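Local structure of aminotransferase, class III (Thermomicrobium roseum, 6IO1) at residues D339-A343 with E344-E348; V285-A288 with K289-S293; E200-A203 with R204-E208; Q207-E210 with E211-R215; P22-L26 with Y27-R31. The protein acts as a thermostable (S)-enantioselective omega-transaminase, probably moving amino groups between substrates through its pyridoxal 5'-phosphate cofactor. All coordinates share one frame; numbering follows the deposited sequence.

Interaction 1: residues D339-A343 with E344-E348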
# COMPACT_ATOMS: atom_id res chain seq x y z
N ASP B 339 5.56 18.27 -13.98
CA ASP B 339 5.60 19.37 -14.94
C ASP B 339 5.13 20.66 -14.28
O ASP B 339 5.79 21.70 -14.36
CB ASP B 339 4.72 19.06 -16.15
CG ASP B 339 5.27 17.94 -17.00
OD1 ASP B 339 6.46 17.59 -16.84
OD2 ASP B 339 4.51 17.41 -17.84
N ILE B 340 3.98 20.60 -13.60
CA ILE B 340 3.43 21.79 -12.97
C ILE B 340 4.32 22.27 -11.82
O ILE B 340 4.58 23.47 -11.67
CB ILE B 340 1.99 21.53 -12.50
CG1 ILE B 340 1.09 21.26 -13.71
CG2 ILE B 340 1.46 22.71 -11.70
CD1 ILE B 340 -0.34 20.94 -13.35
N LEU B 341 4.80 21.34 -10.99
CA LEU B 341 5.61 21.70 -9.83
C LEU B 341 6.91 22.39 -10.25
O LEU B 341 7.29 23.41 -9.67
CB LEU B 341 5.90 20.45 -8.99
CG LEU B 341 6.41 20.62 -7.56
CD1 LEU B 341 5.31 21.16 -6.66
CD2 LEU B 341 6.93 19.29 -7.03
N LEU B 342 7.60 21.83 -11.24
CA LEU B 342 8.84 22.42 -11.72
C LEU B 342 8.59 23.74 -12.44
O LEU B 342 9.30 24.72 -12.22
CB LEU B 342 9.58 21.44 -12.62
CG LEU B 342 10.00 20.11 -11.99
CD1 LEU B 342 10.58 19.17 -13.04
CD2 LEU B 342 11.00 20.34 -10.86
N ALA B 343 7.59 23.77 -13.33
CA ALA B 343 7.33 24.98 -14.10
C ALA B 343 6.96 26.15 -13.20
O ALA B 343 7.43 27.27 -13.41
CB ALA B 343 6.22 24.72 -15.13
N GLU B 344 6.13 25.90 -12.19
CA GLU B 344 5.73 26.95 -11.27
C GLU B 344 6.72 27.13 -10.13
O GLU B 344 6.57 28.08 -9.35
CB GLU B 344 4.33 26.66 -10.72
CG GLU B 344 3.26 26.59 -11.81
CD GLU B 344 1.86 26.40 -11.27
OE1 GLU B 344 1.70 26.39 -10.03
OE2 GLU B 344 0.92 26.27 -12.08
N ARG B 345 7.72 26.27 -10.04
CA ARG B 345 8.78 26.37 -9.03
C ARG B 345 8.19 26.55 -7.63
O ARG B 345 8.55 27.45 -6.88
CB ARG B 345 9.74 27.51 -9.40
CG ARG B 345 10.47 27.27 -10.72
CD ARG B 345 11.50 28.34 -10.98
NE ARG B 345 12.72 28.03 -10.25
CZ ARG B 345 13.56 27.03 -10.56
NH1 ARG B 345 14.63 26.84 -9.80
NH2 ARG B 345 13.35 26.25 -11.61
N LEU B 346 7.29 25.62 -7.29
CA LEU B 346 6.47 25.68 -6.04
C LEU B 346 7.35 25.69 -4.79
O LEU B 346 6.86 26.16 -3.74
CB LEU B 346 5.47 24.52 -6.03
CG LEU B 346 4.35 24.62 -7.08
CD1 LEU B 346 3.31 23.53 -6.87
CD2 LEU B 346 3.70 25.99 -7.04
N TRP B 347 8.56 25.16 -4.87
CA TRP B 347 9.45 25.16 -3.68
C TRP B 347 9.70 26.61 -3.24
O TRP B 347 9.87 26.83 -2.02
CB TRP B 347 10.76 24.40 -3.94
CG TRP B 347 11.50 24.85 -5.16
CD1 TRP B 347 12.40 25.87 -5.24
CD2 TRP B 347 11.39 24.30 -6.48
NE1 TRP B 347 12.87 25.99 -6.52
CE2 TRP B 347 12.27 25.04 -7.31
CE3 TRP B 347 10.65 23.26 -7.05
CZ2 TRP B 347 12.42 24.77 -8.66
CZ3 TRP B 347 10.80 22.99 -8.39
CH2 TRP B 347 11.67 23.74 -9.19
N GLU B 348 9.77 27.54 -4.19
CA GLU B 348 10.02 28.94 -3.87
C GLU B 348 8.86 29.54 -3.09
O GLU B 348 9.06 30.20 -2.06
CB GLU B 348 10.27 29.74 -5.15
CG GLU B 348 11.53 29.34 -5.91
CD GLU B 348 11.74 30.17 -7.16
OE1 GLU B 348 10.87 31.01 -7.46
OE2 GLU B 348 12.76 29.97 -7.84
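Ile340 O takes the backbone N-H of Glu344 at 2.9 Å, in the closing turn of helix 328-344. The extended Glu344 side chain runs alongside Ile340 and lays OE2 3.6 Å from Ile340 CG2, while its carboxylate is held by a salt bridge to Arg69. The next residue, Arg345, has a positive phi (50°) and is the C-prime residue of a Schellman motif. Leu346 N reaches back to Leu341 O at 3.2 Å, in the carbonyl plane, and Arg345 N makes a weak bond to Leu342 O. The apolar contact that accompanies such a motif is between Leu341 and Leu346, whose side chains cross at about a right angle. An alanine in place of Leu346 would probably leave a gap beside Leu341 and remove the apolar contact that accompanies the Schellman motif. Trp347 has CG between its backbone N and carbonyl carbon (chi1 53°), which brings CZ3, at the ring edge, 3.6 Å from Leu342 CD2. The same indole sets CZ2 over one face of the Arg345 guanidinium, whose NE bridges to Glu348 OE2 at 3.1 Å. Thus helix 328-344 turns into helix 346-361, with Ile340 against Leu72 of helix 70-82, Leu341 on Phe266, and Leu346 touching Ile65 and Thr429 in loops.

Interaction 2: residues V285-A288 with K289-S293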
# COMPACT_ATOMS: atom_id res chain seq x y z
N VAL B 285 16.20 6.48 -0.62
CA VAL B 285 15.21 7.52 -0.36
C VAL B 285 13.83 6.94 -0.61
O VAL B 285 13.63 6.15 -1.54
CB VAL B 285 15.45 8.77 -1.24
CG1 VAL B 285 15.36 8.43 -2.72
CG2 VAL B 285 14.44 9.84 -0.88
N THR B 286 12.87 7.30 0.24
CA THR B 286 11.49 6.88 0.08
C THR B 286 10.62 8.11 -0.11
O THR B 286 10.85 9.15 0.52
CB THR B 286 11.00 6.08 1.29
OG1 THR B 286 10.99 6.92 2.45
CG2 THR B 286 11.90 4.89 1.53
N PHE B 287 9.63 8.00 -0.99
CA PHE B 287 8.78 9.15 -1.30
C PHE B 287 7.35 8.68 -1.52
O PHE B 287 7.09 7.51 -1.82
CB PHE B 287 9.29 9.92 -2.52
CG PHE B 287 9.63 9.04 -3.70
CD1 PHE B 287 10.89 8.47 -3.81
CD2 PHE B 287 8.70 8.80 -4.70
CE1 PHE B 287 11.21 7.68 -4.89
CE2 PHE B 287 9.02 8.00 -5.78
CZ PHE B 287 10.27 7.44 -5.88
N ALA B 288 6.43 9.63 -1.37
CA ALA B 288 5.00 9.40 -1.56
C ALA B 288 4.30 10.75 -1.53
O ALA B 288 4.95 11.79 -1.67
CB ALA B 288 4.44 8.47 -0.49
N LYS B 289 2.98 10.74 -1.36
CA LYS B 289 2.22 11.97 -1.15
C LYS B 289 2.35 12.94 -2.33
O LYS B 289 1.70 12.76 -3.36
CB LYS B 289 2.68 12.65 0.14
CG LYS B 289 2.33 11.89 1.41
CD LYS B 289 2.60 12.73 2.65
CE LYS B 289 2.22 11.99 3.92
NZ LYS B 289 0.79 11.57 3.93
N GLY B 290 3.18 13.97 -2.16
CA GLY B 290 3.26 15.07 -3.10
C GLY B 290 3.65 14.70 -4.52
O GLY B 290 3.42 15.51 -5.43
N ILE B 291 4.25 13.53 -4.74
CA ILE B 291 4.69 13.14 -6.08
C ILE B 291 3.56 13.26 -7.10
O ILE B 291 3.79 13.64 -8.25
CB ILE B 291 5.30 11.72 -6.06
CG1 ILE B 291 5.90 11.39 -7.42
CG2 ILE B 291 4.25 10.68 -5.66
CD1 ILE B 291 6.72 10.12 -7.44
N THR B 292 2.33 12.95 -6.69
CA THR B 292 1.16 13.12 -7.53
C THR B 292 0.23 14.19 -7.02
O THR B 292 -0.86 14.37 -7.58
CB THR B 292 0.40 11.80 -7.66
OG1 THR B 292 0.09 11.30 -6.35
CG2 THR B 292 1.22 10.76 -8.40
N SER B 293 0.61 14.90 -5.96
CA SER B 293 -0.25 15.84 -5.25
C SER B 293 -1.48 15.16 -4.68
O SER B 293 -2.51 15.80 -4.44
CB SER B 293 -0.66 17.02 -6.14
OG SER B 293 0.38 17.98 -6.22
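Ile291 folds back from the turn that follows strand 284-287 and meets Phe287, four residues earlier. Its CB points toward the strand end. From there the CG2 branch comes to 4.1 Å from Ala288 C, on the backbone just before the turn. The other branch, CG1, stands opposite the backbone N (chi1 -174°) and continues straight on (chi2 170°), carrying CD1 to the Phe287 ring. This terminal methyl does the touching: it lies 3.5 Å from Phe287 CE2 and 3.6 Å from Phe287 CD2, approaching that side of the ring obliquely. Beyond the two segments Ile291 also packs on Phe266 and on Ala334 of helix 328-344, and the Phe287 ring meets that of Phe108, so the pair is buried. The turn carries weak backbone bonds, among them Ser293 N to Gly290 O at 2.9 Å. Lys289 leaves the same turn in another direction. Its chain is extended until chi4, where a bend of -58° directs NZ to Leu60 O, with a weak bond to Thr323 OG1 of the second subunit. The Lys289 side chain is about 3 Å from the bound PMP, and the residue lines the cofactor pocket. A lysine just past a strand of the mixed seven-stranded sheet, reaching the cofactor, is consistent with the Schiff-base lysine of fold type I pyridoxal-phosphate aminotransferases.

Interaction 3: residues E200-A203 with R204-E208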
# COMPACT_ATOMS: atom_id res chain seq x y z
N GLU B 200 25.94 21.90 21.15
CA GLU B 200 25.99 20.97 22.28
C GLU B 200 24.95 19.87 22.12
O GLU B 200 25.23 18.69 22.40
CB GLU B 200 25.76 21.73 23.59
CG GLU B 200 26.83 22.77 23.92
CD GLU B 200 26.38 23.72 25.02
OE1 GLU B 200 27.20 24.01 25.92
OE2 GLU B 200 25.22 24.17 24.99
N PHE B 201 23.74 20.23 21.68
CA PHE B 201 22.69 19.24 21.46
C PHE B 201 23.10 18.23 20.39
O PHE B 201 22.90 17.02 20.55
CB PHE B 201 21.40 19.96 21.07
CG PHE B 201 20.18 19.08 21.07
CD1 PHE B 201 20.08 18.00 21.92
CD2 PHE B 201 19.13 19.36 20.21
CE1 PHE B 201 18.96 17.20 21.91
CE2 PHE B 201 18.00 18.56 20.20
CZ PHE B 201 17.91 17.48 21.05
N VAL B 202 23.67 18.72 19.29
CA VAL B 202 24.14 17.83 18.22
C VAL B 202 25.24 16.92 18.74
O VAL B 202 25.30 15.74 18.39
CB VAL B 202 24.60 18.65 17.00
CG1 VAL B 202 25.36 17.78 16.02
CG2 VAL B 202 23.40 19.29 16.32
N ALA B 203 26.14 17.46 19.57
CA ALA B 203 27.20 16.63 20.14
C ALA B 203 26.62 15.51 21.00
O ALA B 203 27.06 14.36 20.92
CB ALA B 203 28.16 17.49 20.96
N ARG B 204 25.60 15.83 21.81
CA ARG B 204 24.96 14.81 22.63
C ARG B 204 24.30 13.74 21.77
O ARG B 204 24.42 12.54 22.05
CB ARG B 204 23.91 15.44 23.54
CG ARG B 204 24.43 16.30 24.68
CD ARG B 204 23.25 16.67 25.57
NE ARG B 204 23.64 17.33 26.81
CZ ARG B 204 22.80 17.56 27.81
NH1 ARG B 204 21.54 17.15 27.73
NH2 ARG B 204 23.23 18.17 28.91
N LEU B 205 23.61 14.16 20.71
CA LEU B 205 22.95 13.20 19.83
C LEU B 205 23.96 12.30 19.12
O LEU B 205 23.75 11.09 18.99
CB LEU B 205 22.08 13.94 18.81
CG LEU B 205 20.96 14.79 19.41
CD1 LEU B 205 20.51 15.86 18.43
CD2 LEU B 205 19.78 13.92 19.84
N VAL B 206 25.07 12.88 18.66
CA VAL B 206 26.12 12.09 18.01
C VAL B 206 26.71 11.08 18.99
O VAL B 206 26.96 9.92 18.63
CB VAL B 206 27.20 13.02 17.44
CG1 VAL B 206 28.45 12.23 17.05
CG2 VAL B 206 26.66 13.79 16.24
N GLN B 207 26.95 11.51 20.23
CA GLN B 207 27.48 10.60 21.24
C GLN B 207 26.53 9.45 21.50
O GLN B 207 26.95 8.28 21.59
CB GLN B 207 27.75 11.38 22.53
CG GLN B 207 28.40 10.59 23.65
CD GLN B 207 28.89 11.50 24.76
OE1 GLN B 207 30.08 11.81 24.84
NE2 GLN B 207 27.97 11.94 25.61
N GLU B 208 25.23 9.75 21.60
CA GLU B 208 24.25 8.68 21.80
C GLU B 208 24.24 7.71 20.63
O GLU B 208 24.20 6.49 20.83
CB GLU B 208 22.86 9.28 22.02
CG GLU B 208 21.77 8.24 21.95
CD GLU B 208 20.41 8.85 21.75
OE1 GLU B 208 20.29 10.09 21.91
OE2 GLU B 208 19.47 8.11 21.41
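Leu205 lies over one face of the Phe201 ring, and this pair is the close-packed side of the contact. Leu205 CD1 sits 3.9 Å from the ring centroid and only 4° off the ring normal, a CH-pi contact over the middle of the ring, while Leu205 CD2 rests 4.0 Å from Phe201 CE1 nearer the rim. Phe201 carries CG opposite its backbone N (chi1 -169°), which swings the ring along the helix toward the next turn. Leu205 CG in turn lies 3.2 Å from Phe201 O, the carbonyl that accepts the leucine's own N-H. One residue on, Val202 CG1 and Val206 CG2 make a looser apolar pair at 4.2 Å. Both pairs belong to helix 198-216, an amphipathic helix on the outside of the PLP-binding large domain. Val202 and Leu205 touch Tyr242, Val206 touches Ala245 and Val249 of the same helix 242-253, and Phe201 touches Pro239. The other flank, with Glu200, Ala203, Arg204 and Gln207, faces solvent; the regular backbone bonds continue there, Arg204 N to Glu200 O and Gln207 N to Ala203 O, each 2.9 Å. Arg204 runs out extended from CG to NE, its CG 3.4 Å from Glu200 O, and brushes Leu196. The Glu200 carboxylate turns instead to the backbone N of Thr197, just ahead of the helix, and the two charged ends do not meet.

Interaction 4: residues Q207-E210 with E211-R215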
# COMPACT_ATOMS: atom_id res chain seq x y z
N GLN B 207 26.95 11.51 20.23
CA GLN B 207 27.48 10.60 21.24
C GLN B 207 26.53 9.45 21.50
O GLN B 207 26.95 8.28 21.59
CB GLN B 207 27.75 11.38 22.53
CG GLN B 207 28.40 10.59 23.65
CD GLN B 207 28.89 11.50 24.76
OE1 GLN B 207 30.08 11.81 24.84
NE2 GLN B 207 27.97 11.94 25.61
N GLU B 208 25.23 9.75 21.60
CA GLU B 208 24.25 8.68 21.80
C GLU B 208 24.24 7.71 20.63
O GLU B 208 24.20 6.49 20.83
CB GLU B 208 22.86 9.28 22.02
CG GLU B 208 21.77 8.24 21.95
CD GLU B 208 20.41 8.85 21.75
OE1 GLU B 208 20.29 10.09 21.91
OE2 GLU B 208 19.47 8.11 21.41
N LEU B 209 24.28 8.23 19.40
CA LEU B 209 24.27 7.35 18.23
C LEU B 209 25.49 6.44 18.21
O LEU B 209 25.38 5.23 17.97
CB LEU B 209 24.20 8.18 16.95
CG LEU B 209 24.40 7.42 15.64
CD1 LEU B 209 23.37 6.31 15.49
CD2 LEU B 209 24.34 8.37 14.45
N GLU B 210 26.67 7.01 18.47
CA GLU B 210 27.90 6.22 18.45
C GLU B 210 27.87 5.13 19.52
O GLU B 210 28.22 3.97 19.26
CB GLU B 210 29.11 7.12 18.64
CG GLU B 210 29.30 8.16 17.55
CD GLU B 210 30.74 8.26 17.08
OE1 GLU B 210 31.32 7.21 16.73
OE2 GLU B 210 31.28 9.38 17.06
N GLU B 211 27.45 5.49 20.74
CA GLU B 211 27.43 4.50 21.82
C GLU B 211 26.39 3.42 21.56
O GLU B 211 26.61 2.24 21.88
CB GLU B 211 27.22 5.21 23.16
CG GLU B 211 28.42 6.08 23.49
CD GLU B 211 28.50 6.50 24.95
OE1 GLU B 211 29.09 5.76 25.75
OE2 GLU B 211 27.99 7.60 25.27
N THR B 212 25.24 3.78 20.98
CA THR B 212 24.24 2.77 20.62
C THR B 212 24.79 1.82 19.57
O THR B 212 24.61 0.59 19.67
CB THR B 212 22.96 3.44 20.12
OG1 THR B 212 22.35 4.16 21.20
CG2 THR B 212 21.99 2.39 19.61
N ILE B 213 25.49 2.36 18.56
CA ILE B 213 26.08 1.51 17.53
C ILE B 213 27.10 0.56 18.15
O ILE B 213 27.14 -0.63 17.82
CB ILE B 213 26.72 2.38 16.43
CG1 ILE B 213 25.63 3.09 15.61
CG2 ILE B 213 27.60 1.54 15.53
CD1 ILE B 213 26.18 4.08 14.62
N GLU B 214 27.93 1.07 19.06
CA GLU B 214 28.91 0.22 19.73
C GLU B 214 28.24 -0.89 20.55
O GLU B 214 28.70 -2.03 20.54
CB GLU B 214 29.84 1.06 20.59
CG GLU B 214 30.87 1.84 19.79
CD GLU B 214 31.60 0.98 18.78
OE1 GLU B 214 32.48 0.20 19.18
OE2 GLU B 214 31.29 1.08 17.57
N ARG B 215 27.17 -0.56 21.28
CA ARG B 215 26.48 -1.58 22.07
C ARG B 215 25.91 -2.67 21.19
O ARG B 215 26.09 -3.87 21.46
CB ARG B 215 25.35 -0.95 22.87
CG ARG B 215 24.73 -1.85 23.88
CD ARG B 215 23.49 -1.12 24.36
NE ARG B 215 22.42 -0.96 23.36
CZ ARG B 215 21.56 0.07 23.31
NH1 ARG B 215 21.61 1.08 24.18
NH2 ARG B 215 20.63 0.10 22.37
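Thr212 returns both its N-H and its hydroxyl to Glu208 O, one turn earlier. Thr212 N lies 2.9 Å from Glu208 O and Thr212 OG1 3.0 Å from the same Glu208 O, the two arriving from opposite faces of the carbonyl plane, with OG1 standing above the plane. This second bond depends on chi1 of -66°, which sets OG1 beside the threonine's own backbone N and points it back up the helix. A valine in its place would probably leave Glu208 O with the backbone N-H alone, the hydroxyl's grip being lost. On the buried face Leu209 and Ile213 choose different first torsions: the leucine's CG lies opposite its backbone N (171°), the isoleucine's CG1 beside its own (-70°). The branches therefore converge, Leu209 CD1 lying 3.7 Å from Ile213 CD1. They belong to the apolar face of helix 198-216; Leu209 touches Ile246 and Val249 of helix 242-253 and Leu184 of strand 181-184, and Ile213 touches Tyr253. Glu210 bends at chi2 to bring OE1 to Tyr253 OH and into a salt bridge with Lys252. Glu214 has CG beside its backbone N, 3.4 Å from Glu210 O; its chain then bends at chi2, and the side chain rests on Tyr253. On the exposed flank Gln207 and Glu211 run side by side, Glu211 OE2 3.4 Å from Gln207 CG, their amide and carboxylate planes steeply turned against each other.

Interaction 5: residues P22-L26 with Y27-R31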
# COMPACT_ATOMS: atom_id res chain seq x y z
N PRO B 22 -10.21 5.31 9.29
CA PRO B 22 -8.89 5.24 9.91
C PRO B 22 -8.56 6.53 10.65
O PRO B 22 -9.04 7.61 10.30
CB PRO B 22 -7.95 5.05 8.72
CG PRO B 22 -8.64 5.72 7.59
CD PRO B 22 -10.13 5.64 7.86
N LEU B 23 -7.74 6.39 11.69
CA LEU B 23 -7.25 7.54 12.47
C LEU B 23 -8.41 8.41 12.96
O LEU B 23 -8.37 9.64 12.89
CB LEU B 23 -6.26 8.36 11.66
CG LEU B 23 -4.77 8.19 11.98
CD1 LEU B 23 -4.44 8.76 13.35
CD2 LEU B 23 -4.36 6.73 11.89
N THR B 24 -9.46 7.75 13.46
CA THR B 24 -10.67 8.44 13.89
C THR B 24 -11.18 7.80 15.17
O THR B 24 -11.02 6.59 15.39
CB THR B 24 -11.75 8.37 12.79
OG1 THR B 24 -11.26 9.00 11.60
CG2 THR B 24 -13.04 9.06 13.23
N ASN B 25 -11.79 8.62 16.02
CA ASN B 25 -12.48 8.11 17.20
C ASN B 25 -13.83 7.57 16.73
O ASN B 25 -14.77 8.33 16.50
CB ASN B 25 -12.65 9.21 18.25
CG ASN B 25 -13.23 8.70 19.56
OD1 ASN B 25 -14.13 7.86 19.58
ND2 ASN B 25 -12.71 9.21 20.67
N LEU B 26 -13.91 6.25 16.57
CA LEU B 26 -15.13 5.64 16.05
C LEU B 26 -16.31 5.88 16.98
O LEU B 26 -17.44 6.10 16.53
CB LEU B 26 -14.89 4.15 15.82
CG LEU B 26 -13.68 3.83 14.95
CD1 LEU B 26 -13.39 2.34 14.91
CD2 LEU B 26 -13.87 4.38 13.54
N TYR B 27 -16.05 5.85 18.29
CA TYR B 27 -17.08 6.15 19.27
C TYR B 27 -17.63 7.55 19.06
O TYR B 27 -18.85 7.77 19.06
CB TYR B 27 -16.51 5.98 20.68
CG TYR B 27 -17.43 6.32 21.84
CD1 TYR B 27 -17.61 7.64 22.24
CD2 TYR B 27 -18.09 5.33 22.54
CE1 TYR B 27 -18.44 7.96 23.30
CE2 TYR B 27 -18.92 5.63 23.60
CZ TYR B 27 -19.09 6.95 23.98
OH TYR B 27 -19.91 7.26 25.04
N GLN B 28 -16.74 8.53 18.89
CA GLN B 28 -17.17 9.89 18.59
C GLN B 28 -17.84 9.99 17.23
O GLN B 28 -18.82 10.73 17.06
CB GLN B 28 -15.97 10.84 18.67
CG GLN B 28 -16.27 12.25 18.17
CD GLN B 28 -15.08 13.18 18.29
OE1 GLN B 28 -14.02 12.78 18.77
NE2 GLN B 28 -15.26 14.42 17.87
N LEU B 29 -17.32 9.26 16.23
CA LEU B 29 -17.87 9.34 14.89
C LEU B 29 -19.33 8.89 14.86
O LEU B 29 -20.16 9.51 14.19
CB LEU B 29 -17.04 8.51 13.91
CG LEU B 29 -17.66 8.41 12.51
CD1 LEU B 29 -17.08 9.47 11.59
CD2 LEU B 29 -17.49 7.01 11.94
N ARG B 30 -19.65 7.81 15.57
CA ARG B 30 -21.02 7.32 15.57
C ARG B 30 -21.98 8.35 16.15
O ARG B 30 -23.13 8.46 15.71
CB ARG B 30 -21.11 5.99 16.33
CG ARG B 30 -20.41 4.85 15.61
CD ARG B 30 -20.88 3.49 16.11
NE ARG B 30 -20.48 2.43 15.19
CZ ARG B 30 -20.85 1.16 15.30
NH1 ARG B 30 -21.64 0.78 16.30
NH2 ARG B 30 -20.43 0.26 14.42
N ARG B 31 -21.53 9.11 17.15
CA ARG B 31 -22.39 10.10 17.79
C ARG B 31 -22.49 11.39 16.97
O ARG B 31 -23.57 11.99 16.91
CB ARG B 31 -21.89 10.39 19.20
CG ARG B 31 -22.29 9.30 20.18
CD ARG B 31 -21.25 9.05 21.25
NE ARG B 31 -21.66 7.96 22.14
CZ ARG B 31 -21.55 6.67 21.84
NH1 ARG B 31 -21.02 6.29 20.68
NH2 ARG B 31 -21.97 5.75 22.70
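Asn25 is the N-cap of helix 26-32, and its side chain receives the backbone N-H of Gln28. The bond from Gln28 N to Asn25 OD1 is 2.8 Å long and nearly straight at hydrogen (163°), though the donor stands well above the amide's carbonyl plane. With CG opposite the backbone N (chi1 -174°), the amide is carried over the first turn, where Asn25 CG also lies 3.6 Å from Gln28 CB. Asn25 O takes Leu29 N at 2.7 Å, beginning the helical bonding that Arg30 N to Leu26 O continues. This capped helix and the loop before it belong to the dimer interface: Asn25 ND2 bonds Asp315 of the second subunit, Thr24 OG1 accepts from Gly91 N and Arg30 bridges to Glu309, both also of that subunit. Thr24 OG1 donates to Pro22 O at 2.9 Å within its own loop, while Thr24 CG2 approaches Leu29 CB at 4.1 Å. On the helix, Arg31 folds back over Tyr27, its CZ 3.2 Å above the plane of the Tyr27 ring and offset toward the rim. Arg31 NH1 bonds Tyr27 O at 3.1 Å, consistent with this folded position.

How the interactions relate
From the N terminus the order is interaction 5, 3, 4, 2 and 1. Each is local, within one continuous stretch, and closes no long loop; none encloses or crosses another. Interaction 5 leads from a loop into helix 26-32 at the subunit interface. Interactions 3 and 4 overlap at Gln207 and Glu208, their centres 11 Å apart, and together follow helix 198-216 over helix 242-253 on the protein's outside. Interaction 2 turns the chain out of strand 284-287 at the cofactor and, like interaction 5, touches the second subunit. Interaction 1 ends helix 328-344, about 5 Å from interaction 2 at the nearest atoms; Phe266 touches both, through Leu341 and Ile291.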